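Local coordinates for GRMZM2G135359 pseudokinase (Zea mays, PDB 6EAS), which is a drought-responsive pseudokinase, probably membrane-anchored, whose kinase-like domain binds an aminopyrimidine-pyrazole ligand in the cleft that holds ATP in active kinases, at residues T39-F44 with V65-A70; M104-Y109 with R118-E123. All blocks are in the same frame, centred on the assembly; numbering follows the deposited sequence.

Interaction 1: residues T39-F44 with V65-A70; sequences TACEDF and VEIAVA. With J3A (6-(4-methylpiperazin-1-yl)-N-(5-methyl-1H-pyrazol-3-yl)-2-[(E)-2-phenylethenyl]pyrimidin-4-amine), chain B.
In the N-terminal lobe of this kinase fold, the end of helix 34-40 and the turn after it pack on strand 66-72 of the antiparallel sheet, with A40, C41 and F44 meeting I67 and V69. The contact is wholly apolar, and no hydrogen bond crosses it. A Schellman motif ends the helix: E42, with positive phi, is its C-prime residue, and E42 N bonds to T39 O at 3.2 Å. C41, the first residue to leave helical geometry, carries the thiol toward the strand. Its SG is anti to the carbonyl carbon (chi1 -69°), which swings it to the side of the strand, 3.4 Å from V69 CG2. On the neighbouring position of the same face, the end of I67 meets A40, CD1 to CB at 4.2 Å. L37 of the helix also lies on I67. A68 points to the other side of the strand, where its CB touches the pyrazole of J3A, 3.2 Å from N7. A70 probably takes the place of the lysine in the VAIK motif of active kinases, consistent with an inactive protein. F44 completes the patch. Its ring packs against Y57 and approaches V69 obliquely, with CE1 4.3 Å from CG1.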
ATOM      1  N   THR A  39     -10.551   8.540  23.632  1.00 56.25           N
ATOM      2  CA  THR A  39      -9.796   7.780  24.624  1.00 61.67           C
ATOM      3  C   THR A  39      -8.534   7.232  23.947  1.00 64.52           C
ATOM      4  O   THR A  39      -7.408   7.568  24.349  1.00 62.80           O
ATOM      5  CB  THR A  39     -10.637   6.656  25.246  1.00 65.93           C
ATOM      6  OG1 THR A  39     -11.879   7.196  25.701  1.00 68.34           O
ATOM      7  CG2 THR A  39      -9.936   5.968  26.398  1.00 67.86           C
ATOM      8  N   ALA A  40      -8.753   6.453  22.874  1.00 59.81           N
ATOM      9  CA  ALA A  40      -7.717   5.665  22.182  1.00 57.94           C
ATOM     10  C   ALA A  40      -6.591   6.556  21.639  1.00 55.21           C
ATOM     11  O   ALA A  40      -5.435   6.140  21.622  1.00 56.23           O
ATOM     12  CB  ALA A  40      -8.353   4.854  21.082  1.00 57.33           C
ATOM     13  N   CYS A  41      -6.935   7.777  21.214  1.00 56.33           N
ATOM     14  CA  CYS A  41      -6.014   8.677  20.516  1.00 57.16           C
ATOM     15  C   CYS A  41      -5.625   9.878  21.387  1.00 61.93           C
ATOM     16  O   CYS A  41      -5.124  10.880  20.863  1.00 66.66           O
ATOM     17  CB  CYS A  41      -6.653   9.181  19.230  1.00 62.03           C
ATOM     18  SG  CYS A  41      -6.822   7.877  17.988  1.00 57.42           S
ATOM     19  N   GLU A  42      -5.851   9.784  22.703  1.00 60.70           N
ATOM     20  CA  GLU A  42      -5.417  10.825  23.634  1.00 59.99           C
ATOM     21  C   GLU A  42      -5.915  12.191  23.139  1.00 60.30           C
ATOM     22  O   GLU A  42      -5.124  13.108  22.918  1.00 55.95           O
ATOM     23  CB  GLU A  42      -3.890  10.818  23.758  1.00 58.05           C
ATOM     24  N   ASP A  43      -7.234  12.299  22.951  1.00 59.86           N
ATOM     25  CA  ASP A  43      -7.891  13.529  22.522  1.00 68.22           C
ATOM     26  C   ASP A  43      -7.281  14.004  21.194  1.00 67.40           C
ATOM     27  O   ASP A  43      -7.122  15.201  20.987  1.00 73.77           O
ATOM     28  CB  ASP A  43      -7.813  14.601  23.615  1.00 68.77           C
ATOM     29  N   PHE A  44      -6.975  13.046  20.305  1.00 73.06           N
ATOM     30  CA  PHE A  44      -6.372  13.279  18.969  1.00 71.77           C
ATOM     31  C   PHE A  44      -5.122  14.158  19.091  1.00 68.21           C
ATOM     32  O   PHE A  44      -5.006  15.181  18.414  1.00 71.44           O
ATOM     33  CB  PHE A  44      -7.401  13.897  18.018  1.00 64.46           C
ATOM     34  CG  PHE A  44      -8.617  13.038  17.799  1.00 62.85           C
ATOM     35  CD1 PHE A  44      -8.503  11.802  17.188  1.00 63.75           C
ATOM     36  CD2 PHE A  44      -9.866  13.444  18.241  1.00 66.70           C
ATOM     37  CE1 PHE A  44      -9.615  10.995  17.012  1.00 66.19           C
ATOM     38  CE2 PHE A  44     -10.978  12.636  18.061  1.00 69.34           C
ATOM     39  CZ  PHE A  44     -10.852  11.417  17.438  1.00 68.16           C
ATOM     40  N   VAL A  65      -4.601  -3.004  20.900  1.00 47.75           N
ATOM     41  CA  VAL A  65      -4.383  -3.007  19.440  1.00 45.48           C
ATOM     42  C   VAL A  65      -4.049  -1.580  19.018  1.00 44.08           C
ATOM     43  O   VAL A  65      -4.781  -0.634  19.306  1.00 40.61           O
ATOM     44  CB  VAL A  65      -5.576  -3.567  18.650  1.00 48.53           C
ATOM     45  CG1 VAL A  65      -5.473  -3.283  17.155  1.00 49.67           C
ATOM     46  CG2 VAL A  65      -5.740  -5.060  18.894  1.00 51.70           C
ATOM     47  N   GLU A  66      -2.879  -1.428  18.406  1.00 43.49           N
ATOM     48  CA  GLU A  66      -2.457  -0.154  17.889  1.00 42.77           C
ATOM     49  C   GLU A  66      -3.240   0.142  16.605  1.00 37.37           C
ATOM     50  O   GLU A  66      -3.585  -0.782  15.850  1.00 41.87           O
ATOM     51  CB  GLU A  66      -0.954  -0.167  17.660  1.00 43.04           C
ATOM     52  CG  GLU A  66      -0.185  -0.287  18.955  1.00 44.07           C
ATOM     53  CD  GLU A  66       1.307  -0.171  18.765  1.00 40.04           C
ATOM     54  OE1 GLU A  66       1.840   0.932  18.995  1.00 49.31           O
ATOM     55  OE2 GLU A  66       1.925  -1.182  18.381  1.00 49.57           O
ATOM     56  N   ILE A  67      -3.526   1.431  16.404  1.00 38.25           N
ATOM     57  CA  ILE A  67      -4.390   1.913  15.330  1.00 36.45           C
ATOM     58  C   ILE A  67      -3.793   3.191  14.738  1.00 34.60           C
ATOM     59  O   ILE A  67      -3.076   3.933  15.409  1.00 35.79           O
ATOM     60  CB  ILE A  67      -5.841   2.144  15.803  1.00 36.30           C
ATOM     61  CG1 ILE A  67      -5.946   3.224  16.888  1.00 38.64           C
ATOM     62  CG2 ILE A  67      -6.498   0.843  16.221  1.00 36.56           C
ATOM     63  CD1 ILE A  67      -7.365   3.652  17.196  1.00 39.69           C
ATOM     64  N   ALA A  68      -4.121   3.404  13.459  1.00 34.63           N
ATOM     65  CA  ALA A  68      -3.908   4.637  12.716  1.00 38.91           C
ATOM     66  C   ALA A  68      -5.280   5.195  12.323  1.00 38.53           C
ATOM     67  O   ALA A  68      -6.025   4.554  11.574  1.00 38.99           O
ATOM     68  CB  ALA A  68      -3.052   4.340  11.501  1.00 38.40           C
ATOM     69  N   VAL A  69      -5.629   6.359  12.869  1.00 36.61           N
ATOM     70  CA  VAL A  69      -6.933   6.933  12.668  1.00 41.88           C
ATOM     71  C   VAL A  69      -6.845   7.984  11.556  1.00 44.85           C
ATOM     72  O   VAL A  69      -6.120   8.964  11.679  1.00 43.55           O
ATOM     73  CB  VAL A  69      -7.471   7.525  13.978  1.00 42.71           C
ATOM     74  CG1 VAL A  69      -8.766   8.281  13.760  1.00 43.48           C
ATOM     75  CG2 VAL A  69      -7.637   6.440  15.039  1.00 42.35           C
ATOM     76  N   ALA A  70      -7.606   7.771  10.478  1.00 43.64           N
ATOM     77  CA  ALA A  70      -7.672   8.718   9.364  1.00 43.01           C
ATOM     78  C   ALA A  70      -8.931   9.578   9.503  1.00 42.10           C
ATOM     79  O   ALA A  70     -10.039   9.069   9.411  1.00 43.07           O
ATOM     80  CB  ALA A  70      -7.644   7.969   8.054  1.00 42.73           C
TER
HETATM   81  C4  J3A B 501       1.425   9.170   5.870  1.00 73.60           C
HETATM   82  C14 J3A B 501       7.664   5.139  13.439  1.00 47.85           C
HETATM   83  C5  J3A B 501       1.221  10.253   5.031  1.00 78.66           C
HETATM   84  C6  J3A B 501       1.900  11.434   5.241  1.00 78.48           C
HETATM   85  C11 J3A B 501       4.475   4.465  10.779  1.00 44.53           C
HETATM   86  C7  J3A B 501       2.531   8.104   7.829  1.00 59.50           C
HETATM   87  C8  J3A B 501       3.682   7.757   8.381  1.00 56.21           C
HETATM   88  C9  J3A B 501       3.933   6.571   9.223  1.00 53.40           C
HETATM   89  C10 J3A B 501       5.409   5.505  10.627  1.00 47.92           C
HETATM   90  C12 J3A B 501       3.255   4.578  10.112  1.00 42.20           C
HETATM   91  C13 J3A B 501       7.073   4.502  12.198  1.00 49.01           C
HETATM   92  N1  J3A B 501       5.119   6.552   9.840  1.00 47.26           N
HETATM   93  N2  J3A B 501       2.998   5.616   9.319  1.00 44.81           N
HETATM   94  C3  J3A B 501       2.310   9.252   6.944  1.00 69.30           C
HETATM   95  N3  J3A B 501       6.644   5.497  11.221  1.00 48.67           N
HETATM   96  C1  J3A B 501       2.786  11.536   6.290  1.00 75.44           C
HETATM   97  C2  J3A B 501       2.997  10.455   7.130  1.00 73.98           C
HETATM   98  N4  J3A B 501       7.764   6.591  13.301  1.00 57.90           N
HETATM   99  C15 J3A B 501       8.472   6.910  12.065  1.00 55.23           C
HETATM  100  C16 J3A B 501       7.693   6.443  10.852  1.00 55.06           C
HETATM  101  C17 J3A B 501       8.433   7.191  14.458  1.00 61.26           C
HETATM  102  N5  J3A B 501       2.299   3.577  10.245  1.00 37.98           N
HETATM  103  C18 J3A B 501       0.980   3.556   9.823  1.00 39.44           C
HETATM  104  N6  J3A B 501       0.171   2.557  10.168  1.00 36.32           N
HETATM  105  N7  J3A B 501      -1.010   2.847   9.564  1.00 37.99           N
HETATM  106  C19 J3A B 501      -0.959   3.978   8.862  1.00 37.06           C
HETATM  107  C20 J3A B 501       0.320   4.462   8.981  1.00 39.19           C
HETATM  108  C21 J3A B 501      -2.143   4.491   8.120  1.00 39.87           C

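Interaction 2: residues M104-Y109 with R118-E123. With J3A (6-(4-methylpiperazin-1-yl)-N-(5-methyl-1H-pyrazol-3-yl)-2-[(E)-2-phenylethenyl]pyrimidin-4-amine), chain B.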
ATOM      1  N   MET A 104      -3.652  -3.014   4.429  1.00 31.91           N
ATOM      2  CA  MET A 104      -3.828  -2.241   5.623  1.00 35.14           C
ATOM      3  C   MET A 104      -5.338  -2.149   5.888  1.00 36.52           C
ATOM      4  O   MET A 104      -6.051  -1.278   5.383  1.00 31.89           O
ATOM      5  CB  MET A 104      -3.209  -0.848   5.505  1.00 36.12           C
ATOM      6  CG  MET A 104      -3.431   0.004   6.740  1.00 35.94           C
ATOM      7  SD  MET A 104      -2.325   1.424   6.809  1.00 45.86           S
ATOM      8  CE  MET A 104      -0.849   0.558   7.358  1.00 44.26           C
ATOM      9  N   ASN A 105      -5.815  -3.107   6.675  1.00 36.93           N
ATOM     10  CA  ASN A 105      -7.240  -3.388   6.802  1.00 35.91           C
ATOM     11  C   ASN A 105      -7.940  -2.300   7.612  1.00 34.79           C
ATOM     12  O   ASN A 105      -7.406  -1.826   8.599  1.00 31.29           O
ATOM     13  CB  ASN A 105      -7.447  -4.745   7.469  1.00 37.75           C
ATOM     14  CG  ASN A 105      -6.947  -5.863   6.596  1.00 33.99           C
ATOM     15  OD1 ASN A 105      -7.437  -6.015   5.486  1.00 36.67           O
ATOM     16  ND2 ASN A 105      -5.970  -6.616   7.064  1.00 32.08           N
ATOM     17  N   LEU A 106      -9.150  -1.942   7.176  1.00 37.04           N
ATOM     18  CA  LEU A 106     -10.072  -1.097   7.938  1.00 42.33           C
ATOM     19  C   LEU A 106     -10.546  -1.867   9.179  1.00 39.74           C
ATOM     20  O   LEU A 106     -11.015  -2.990   9.057  1.00 40.77           O
ATOM     21  CB  LEU A 106     -11.248  -0.745   7.023  1.00 41.18           C
ATOM     22  CG  LEU A 106     -12.277   0.222   7.594  1.00 42.45           C
ATOM     23  CD1 LEU A 106     -11.757   1.652   7.517  1.00 42.11           C
ATOM     24  CD2 LEU A 106     -13.609   0.093   6.858  1.00 43.86           C
ATOM     25  N   LEU A 107     -10.374  -1.282  10.372  1.00 41.85           N
ATOM     26  CA  LEU A 107     -10.747  -1.940  11.639  1.00 42.00           C
ATOM     27  C   LEU A 107     -12.064  -1.376  12.182  1.00 44.09           C
ATOM     28  O   LEU A 107     -12.640  -1.928  13.121  1.00 51.41           O
ATOM     29  CB  LEU A 107      -9.646  -1.716  12.678  1.00 41.24           C
ATOM     30  CG  LEU A 107      -8.283  -2.306  12.335  1.00 43.18           C
ATOM     31  CD1 LEU A 107      -7.309  -2.064  13.478  1.00 42.67           C
ATOM     32  CD2 LEU A 107      -8.409  -3.786  12.027  1.00 43.56           C
ATOM     33  N   GLY A 108     -12.493  -0.244  11.642  1.00 39.17           N
ATOM     34  CA  GLY A 108     -13.608   0.495  12.192  1.00 41.06           C
ATOM     35  C   GLY A 108     -13.733   1.836  11.516  1.00 39.11           C
ATOM     36  O   GLY A 108     -12.898   2.195  10.693  1.00 39.79           O
ATOM     37  N   TYR A 109     -14.758   2.585  11.918  1.00 37.84           N
ATOM     38  CA  TYR A 109     -15.068   3.893  11.416  1.00 42.54           C
ATOM     39  C   TYR A 109     -15.867   4.630  12.498  1.00 43.18           C
ATOM     40  O   TYR A 109     -16.397   4.000  13.419  1.00 43.66           O
ATOM     41  CB  TYR A 109     -15.867   3.788  10.116  1.00 45.96           C
ATOM     42  CG  TYR A 109     -17.173   3.048  10.257  1.00 48.93           C
ATOM     43  CD1 TYR A 109     -17.209   1.665  10.267  1.00 52.40           C
ATOM     44  CD2 TYR A 109     -18.372   3.723  10.401  1.00 53.63           C
ATOM     45  CE1 TYR A 109     -18.399   0.970  10.415  1.00 55.93           C
ATOM     46  CE2 TYR A 109     -19.572   3.045  10.546  1.00 55.63           C
ATOM     47  CZ  TYR A 109     -19.589   1.661  10.547  1.00 57.79           C
ATOM     48  OH  TYR A 109     -20.765   0.975  10.690  1.00 62.13           O
ATOM     49  N   ARG A 118     -15.620  12.503  10.784  1.00 41.75           N
ATOM     50  CA  ARG A 118     -15.618  11.500   9.694  1.00 38.60           C
ATOM     51  C   ARG A 118     -14.269  10.771   9.680  1.00 38.82           C
ATOM     52  O   ARG A 118     -13.292  11.258   9.145  1.00 39.35           O
ATOM     53  CB  ARG A 118     -15.884  12.169   8.340  1.00 44.93           C
ATOM     54  CG  ARG A 118     -17.288  12.733   8.185  1.00 49.18           C
ATOM     55  CD  ARG A 118     -18.373  11.684   8.323  1.00 50.90           C
ATOM     56  NE  ARG A 118     -19.687  12.242   8.013  1.00 55.85           N
ATOM     57  CZ  ARG A 118     -20.433  12.944   8.861  1.00 55.81           C
ATOM     58  NH1 ARG A 118     -20.019  13.162  10.099  1.00 54.33           N
ATOM     59  NH2 ARG A 118     -21.591  13.432   8.463  1.00 58.64           N
ATOM     60  N   VAL A 119     -14.241   9.592  10.298  1.00 43.41           N
ATOM     61  CA  VAL A 119     -13.008   8.900  10.614  1.00 44.66           C
ATOM     62  C   VAL A 119     -13.078   7.473  10.061  1.00 39.95           C
ATOM     63  O   VAL A 119     -14.142   6.865  10.023  1.00 41.47           O
ATOM     64  CB  VAL A 119     -12.772   8.925  12.138  1.00 46.83           C
ATOM     65  CG1 VAL A 119     -12.027   7.694  12.629  1.00 48.06           C
ATOM     66  CG2 VAL A 119     -12.077  10.202  12.579  1.00 45.05           C
ATOM     67  N   MET A 120     -11.921   6.961   9.628  1.00 38.44           N
ATOM     68  CA  MET A 120     -11.710   5.542   9.386  1.00 35.88           C
ATOM     69  C   MET A 120     -10.502   5.093  10.210  1.00 33.50           C
ATOM     70  O   MET A 120      -9.513   5.814  10.270  1.00 36.84           O
ATOM     71  CB  MET A 120     -11.426   5.272   7.911  1.00 40.10           C
ATOM     72  CG  MET A 120     -12.486   5.842   7.013  1.00 46.20           C
ATOM     73  SD  MET A 120     -12.238   5.401   5.290  1.00 50.76           S
ATOM     74  CE  MET A 120     -13.369   6.575   4.545  1.00 57.48           C
ATOM     75  N   VAL A 121     -10.596   3.900  10.799  1.00 32.55           N
ATOM     76  CA  VAL A 121      -9.603   3.367  11.718  1.00 34.51           C
ATOM     77  C   VAL A 121      -8.904   2.199  11.026  1.00 34.71           C
ATOM     78  O   VAL A 121      -9.558   1.231  10.643  1.00 32.95           O
ATOM     79  CB  VAL A 121     -10.227   2.921  13.048  1.00 36.24           C
ATOM     80  CG1 VAL A 121      -9.198   2.294  13.979  1.00 38.06           C
ATOM     81  CG2 VAL A 121     -10.928   4.071  13.736  1.00 39.28           C
ATOM     82  N   PHE A 122      -7.581   2.313  10.887  1.00 32.08           N
ATOM     83  CA  PHE A 122      -6.791   1.327  10.173  1.00 31.78           C
ATOM     84  C   PHE A 122      -5.794   0.654  11.116  1.00 33.05           C
ATOM     85  O   PHE A 122      -5.520   1.141  12.191  1.00 30.61           O
ATOM     86  CB  PHE A 122      -6.048   1.994   9.023  1.00 33.33           C
ATOM     87  CG  PHE A 122      -6.926   2.451   7.886  1.00 32.14           C
ATOM     88  CD1 PHE A 122      -7.403   1.547   6.950  1.00 35.45           C
ATOM     89  CD2 PHE A 122      -7.249   3.793   7.736  1.00 37.19           C
ATOM     90  CE1 PHE A 122      -8.194   1.974   5.890  1.00 32.91           C
ATOM     91  CE2 PHE A 122      -8.048   4.216   6.685  1.00 35.85           C
ATOM     92  CZ  PHE A 122      -8.523   3.305   5.771  1.00 35.23           C
ATOM     93  N   GLU A 123      -5.312  -0.503  10.675  1.00 38.14           N
ATOM     94  CA  GLU A 123      -4.219  -1.222  11.294  1.00 37.58           C
ATOM     95  C   GLU A 123      -3.023  -0.280  11.398  1.00 35.56           C
ATOM     96  O   GLU A 123      -2.863   0.622  10.574  1.00 35.50           O
ATOM     97  CB  GLU A 123      -3.872  -2.428  10.430  1.00 37.40           C
ATOM     98  CG  GLU A 123      -4.924  -3.512  10.463  1.00 41.22           C
ATOM     99  CD  GLU A 123      -4.560  -4.707   9.612  1.00 41.52           C
ATOM    100  OE1 GLU A 123      -4.080  -4.503   8.491  1.00 42.63           O
ATOM    101  OE2 GLU A 123      -4.757  -5.829  10.067  1.00 52.77           O
TER
HETATM  102  C4  J3A B 501       1.425   9.170   5.870  1.00 73.60           C
HETATM  103  C14 J3A B 501       7.664   5.139  13.439  1.00 47.85           C
HETATM  104  C5  J3A B 501       1.221  10.253   5.031  1.00 78.66           C
HETATM  105  C6  J3A B 501       1.900  11.434   5.241  1.00 78.48           C
HETATM  106  C11 J3A B 501       4.475   4.465  10.779  1.00 44.53           C
HETATM  107  C7  J3A B 501       2.531   8.104   7.829  1.00 59.50           C
HETATM  108  C8  J3A B 501       3.682   7.757   8.381  1.00 56.21           C
HETATM  109  C9  J3A B 501       3.933   6.571   9.223  1.00 53.40           C
HETATM  110  C10 J3A B 501       5.409   5.505  10.627  1.00 47.92           C
HETATM  111  C12 J3A B 501       3.255   4.578  10.112  1.00 42.20           C
HETATM  112  C13 J3A B 501       7.073   4.502  12.198  1.00 49.01           C
HETATM  113  N1  J3A B 501       5.119   6.552   9.840  1.00 47.26           N
HETATM  114  N2  J3A B 501       2.998   5.616   9.319  1.00 44.81           N
HETATM  115  C3  J3A B 501       2.310   9.252   6.944  1.00 69.30           C
HETATM  116  N3  J3A B 501       6.644   5.497  11.221  1.00 48.67           N
HETATM  117  C1  J3A B 501       2.786  11.536   6.290  1.00 75.44           C
HETATM  118  C2  J3A B 501       2.997  10.455   7.130  1.00 73.98           C
HETATM  119  N4  J3A B 501       7.764   6.591  13.301  1.00 57.90           N
HETATM  120  C15 J3A B 501       8.472   6.910  12.065  1.00 55.23           C
HETATM  121  C16 J3A B 501       7.693   6.443  10.852  1.00 55.06           C
HETATM  122  C17 J3A B 501       8.433   7.191  14.458  1.00 61.26           C
HETATM  123  N5  J3A B 501       2.299   3.577  10.245  1.00 37.98           N
HETATM  124  C18 J3A B 501       0.980   3.556   9.823  1.00 39.44           C
HETATM  125  N6  J3A B 501       0.171   2.557  10.168  1.00 36.32           N
HETATM  126  N7  J3A B 501      -1.010   2.847   9.564  1.00 37.99           N
HETATM  127  C19 J3A B 501      -0.959   3.978   8.862  1.00 37.06           C
HETATM  128  C20 J3A B 501       0.320   4.462   8.981  1.00 39.19           C
HETATM  129  C21 J3A B 501      -2.143   4.491   8.120  1.00 39.87           C
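E123 and N105 lie side by side at the open end of the hairpin formed by strands 106-113 and 116-123, with their side chains pointing the same way. The amide and carboxylate planes are 62° apart. E123 OE1 makes a salt bridge to K187 and also takes a straight 2.9 Å bond from N105 N, from above the carboxylate plane. The bonds from N105 ND2 to both carboxylate oxygens are weak; this amide also bonds to H100 O. An alanine in place of E123 would probably leave N105 N without this acceptor and K187 without its carboxylate mate.

A classic beta bulge follows. L107 and G108 both face V121, and V121 O takes a 2.7 Å bond from L107 N and a weak one from G108 N. V121 N returns a bond to G108 O.

F122 probably occupies the gatekeeper position, just before the hinge. L106, its CG anti to the backbone N (chi1 -176°), lays CD1 in a CH-pi contact over one face of the F122 ring, 4.3 Å from the centroid. The same methyl meets M120 CB at 3.7 Å. M104 crosses F122 at about a right angle, CG to CB at 4.0 Å. L107 crosses E123 in a similar way, CD2 against CG. M104 reaches the ligand with its end. The bend at chi3 (-78°) turns CE to J3A N7, 3.2 Å away. J3A is also bonded to A125 N of the hinge; its N7 donates to E123 O at 3.1 Å.

Both contacts are largely buried and involve the same five-stranded sheet of the N-terminal lobe. Interaction 1 sets the end of a helix on one face of strand 66-72. Interaction 2 joins two strands edge to edge within the sheet. Their chemistry follows: the first is small and purely apolar, while the second buries about four times the area and combines backbone bonds, a carboxylate and aromatic packing. Strands 66-72 and 116-123 are neighbours, so the two meet directly. A70 N probably bonds to M120 O and F122 N to A68 O, and V69 packs on V119. Both also reach J3A, interaction 1 by a methyl group and interaction 2 by a hydrogen bond.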